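Ferripyochelin binding protein (Pyrococcus horikoshii, PDB 1V3W) is a trimeric gamma-class carbonic anhydrase that binds zinc and calcium and probably interconverts carbon dioxide and bicarbonate. Local coordinates at residues V95-I103 with V113-V121. Residues are numbered along the deposited sequence; the frame is centred on the assembly and turned at random.
Sequences VIIGISSVI and VIIGAGAVV. With EDO (1,2-ethanediol), chain J.
Ile96 and Ile115 are joined backbone to backbone, Ile115 N giving to Ile96 O at 2.8 Å in an almost straight bond (179°). Ile96 N gives to Val113 O, so Ile96 is gripped on both its polar backbone atoms. The pattern returns after the corner: Val102 N gives to Ala119 O, and Val102 O accepts from Val121 N. Strands 95-97 and 113-115 run parallel, their axes 4.8 Å apart.

Between the strands each segment makes a type II turn, Gly98 to Ser101 stacked on Gly116 to Ala119. Gly118 N bonds Ile99 O at 2.9 Å and ties the two turns together. Gly98 faces the backbone of Ile115 to Ala117 too closely to leave room for a CB. Gly118 holds the third position of its type II turn, where phi is positive (75°).

Ser101 OG gives a 2.7 Å bond to Gly98 O, which also accepts Ser101 N from the same face of its plane. With chi1 at 65°, OG sits between the backbone N and carbonyl carbon of its own residue and turns back to that oxygen. An alanine at Ser101 is likely to cost this second grip and leave the turn held less firmly.

Apolar side chains of the two coils pack side by side. One of the two modelled conformers of Ile97 brings CD1 to Ile115 CG1. Ile103 CD1 presses on Val121 CG2 at 3.4 Å, a tight pair. On the face of strands 95-97 and 113-115 turned away from Ile97 and Ile115, Ile96 and Ile114 pack against helix 146-169.

At the trimer interface, Val102 packs on Ser100 of the third subunit, and the side chain of Val102 is about 6 Å from that of the zinc ligand His87. Two successive coils stacked in register, turn over turn, are the hallmark of the left-handed beta-helix of hexapeptide-repeat proteins, including gamma-class carbonic anhydrases.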
# COMPACT_ATOMS: atom_id res chain seq x y z
N VAL A 95 -18.80 7.57 5.31
CA VAL A 95 -17.92 6.64 5.99
C VAL A 95 -16.47 7.00 5.72
O VAL A 95 -16.09 7.25 4.58
CB VAL A 95 -18.14 5.19 5.51
CG1 VAL A 95 -17.15 4.25 6.19
CG2 VAL A 95 -19.57 4.76 5.80
N ILE A 96 -15.67 7.05 6.78
CA ILE A 96 -14.26 7.32 6.65
C ILE A 96 -13.53 6.01 6.88
O ILE A 96 -13.53 5.47 7.99
CB ILE A 96 -13.76 8.37 7.68
CG1 ILE A 96 -14.39 9.73 7.37
CG2 ILE A 96 -12.23 8.47 7.63
CD1 ILE A 96 -13.98 10.83 8.32
N ILE A 97 -12.93 5.49 5.81
CA ILE A 97 -12.16 4.25 5.90
C ILE A 97 -10.74 4.69 6.21
O ILE A 97 -10.08 5.32 5.38
CB ILE A 97 -12.22 3.47 4.57
CG1 ILE A 97 -13.66 3.01 4.31
CG2 ILE A 97 -11.28 2.28 4.61
CD1 ILE A 97 -14.23 2.09 5.37
N GLY A 98 -10.29 4.37 7.42
CA GLY A 98 -8.96 4.76 7.85
C GLY A 98 -7.78 4.40 6.98
O GLY A 98 -7.80 3.44 6.21
N ILE A 99 -6.74 5.21 7.11
CA ILE A 99 -5.51 5.00 6.37
C ILE A 99 -4.96 3.62 6.68
O ILE A 99 -4.88 3.20 7.84
CB ILE A 99 -4.47 6.08 6.75
CG1 ILE A 99 -4.94 7.44 6.24
CG2 ILE A 99 -3.10 5.72 6.18
CD1 ILE A 99 -4.15 8.60 6.78
N SER A 100 -4.62 2.91 5.62
CA SER A 100 -4.06 1.57 5.72
C SER A 100 -4.95 0.58 6.46
O SER A 100 -4.45 -0.36 7.07
CB SER A 100 -2.68 1.64 6.39
OG SER A 100 -1.88 0.54 6.00
N SER A 101 -6.26 0.79 6.43
CA SER A 101 -7.17 -0.14 7.08
C SER A 101 -7.56 -1.20 6.06
O SER A 101 -7.18 -1.11 4.89
CB SER A 101 -8.41 0.58 7.61
OG SER A 101 -9.20 1.12 6.56
N VAL A 102 -8.32 -2.21 6.50
CA VAL A 102 -8.75 -3.29 5.62
C VAL A 102 -10.21 -3.63 5.91
O VAL A 102 -10.60 -3.77 7.07
CB VAL A 102 -7.91 -4.57 5.83
CG1 VAL A 102 -8.36 -5.66 4.87
CG2 VAL A 102 -6.43 -4.26 5.66
N ILE A 103 -11.01 -3.74 4.86
CA ILE A 103 -12.42 -4.10 4.99
C ILE A 103 -12.57 -5.38 4.19
O ILE A 103 -12.37 -5.38 2.98
CB ILE A 103 -13.34 -3.02 4.40
CG1 ILE A 103 -12.95 -1.64 4.96
CG2 ILE A 103 -14.80 -3.34 4.73
CD1 ILE A 103 -13.01 -1.53 6.47
N VAL A 113 -19.76 6.28 9.86
CA VAL A 113 -18.85 5.40 10.57
C VAL A 113 -17.41 5.81 10.28
O VAL A 113 -17.09 6.28 9.19
CB VAL A 113 -19.04 3.93 10.12
CG1 VAL A 113 -17.88 3.06 10.63
CG2 VAL A 113 -20.36 3.40 10.65
N ILE A 114 -16.55 5.65 11.27
CA ILE A 114 -15.14 5.94 11.09
C ILE A 114 -14.39 4.68 11.45
O ILE A 114 -14.57 4.13 12.54
CB ILE A 114 -14.65 7.09 12.00
CG1 ILE A 114 -15.29 8.41 11.57
CG2 ILE A 114 -13.12 7.20 11.93
CD1 ILE A 114 -14.88 9.60 12.41
N ILE A 115 -13.60 4.19 10.51
CA ILE A 115 -12.78 3.00 10.73
C ILE A 115 -11.39 3.56 11.00
O ILE A 115 -10.85 4.32 10.19
CB ILE A 115 -12.73 2.11 9.47
CG1 ILE A 115 -14.15 1.70 9.05
CG2 ILE A 115 -11.87 0.88 9.75
CD1 ILE A 115 -14.91 0.89 10.09
N GLY A 116 -10.83 3.22 12.15
CA GLY A 116 -9.52 3.72 12.50
C GLY A 116 -8.40 3.26 11.59
O GLY A 116 -8.51 2.23 10.91
N ALA A 117 -7.31 4.03 11.57
CA ALA A 117 -6.15 3.69 10.76
C ALA A 117 -5.62 2.32 11.17
O ALA A 117 -5.49 2.03 12.36
CB ALA A 117 -5.06 4.75 10.94
N GLY A 118 -5.33 1.49 10.18
CA GLY A 118 -4.80 0.16 10.46
C GLY A 118 -5.78 -0.88 10.97
O GLY A 118 -5.39 -2.03 11.21
N ALA A 119 -7.04 -0.51 11.15
CA ALA A 119 -8.02 -1.47 11.64
C ALA A 119 -8.39 -2.46 10.55
O ALA A 119 -8.23 -2.18 9.36
CB ALA A 119 -9.27 -0.74 12.14
N VAL A 120 -8.87 -3.64 10.95
CA VAL A 120 -9.27 -4.67 10.01
C VAL A 120 -10.69 -5.11 10.33
O VAL A 120 -10.94 -5.67 11.40
CB VAL A 120 -8.35 -5.91 10.06
CG1 VAL A 120 -8.87 -7.00 9.13
CG2 VAL A 120 -6.93 -5.52 9.67
N VAL A 121 -11.62 -4.85 9.42
CA VAL A 121 -13.00 -5.27 9.62
C VAL A 121 -13.09 -6.68 9.03
O VAL A 121 -12.97 -6.87 7.82
CB VAL A 121 -13.99 -4.32 8.90
CG1 VAL A 121 -15.41 -4.84 9.06
CG2 VAL A 121 -13.88 -2.92 9.49
C1 EDO J . -4.01 -3.20 8.64
O1 EDO J . -3.23 -3.21 9.82
C2 EDO J . -3.47 -2.47 7.37
O2 EDO J . -2.48 -1.50 7.77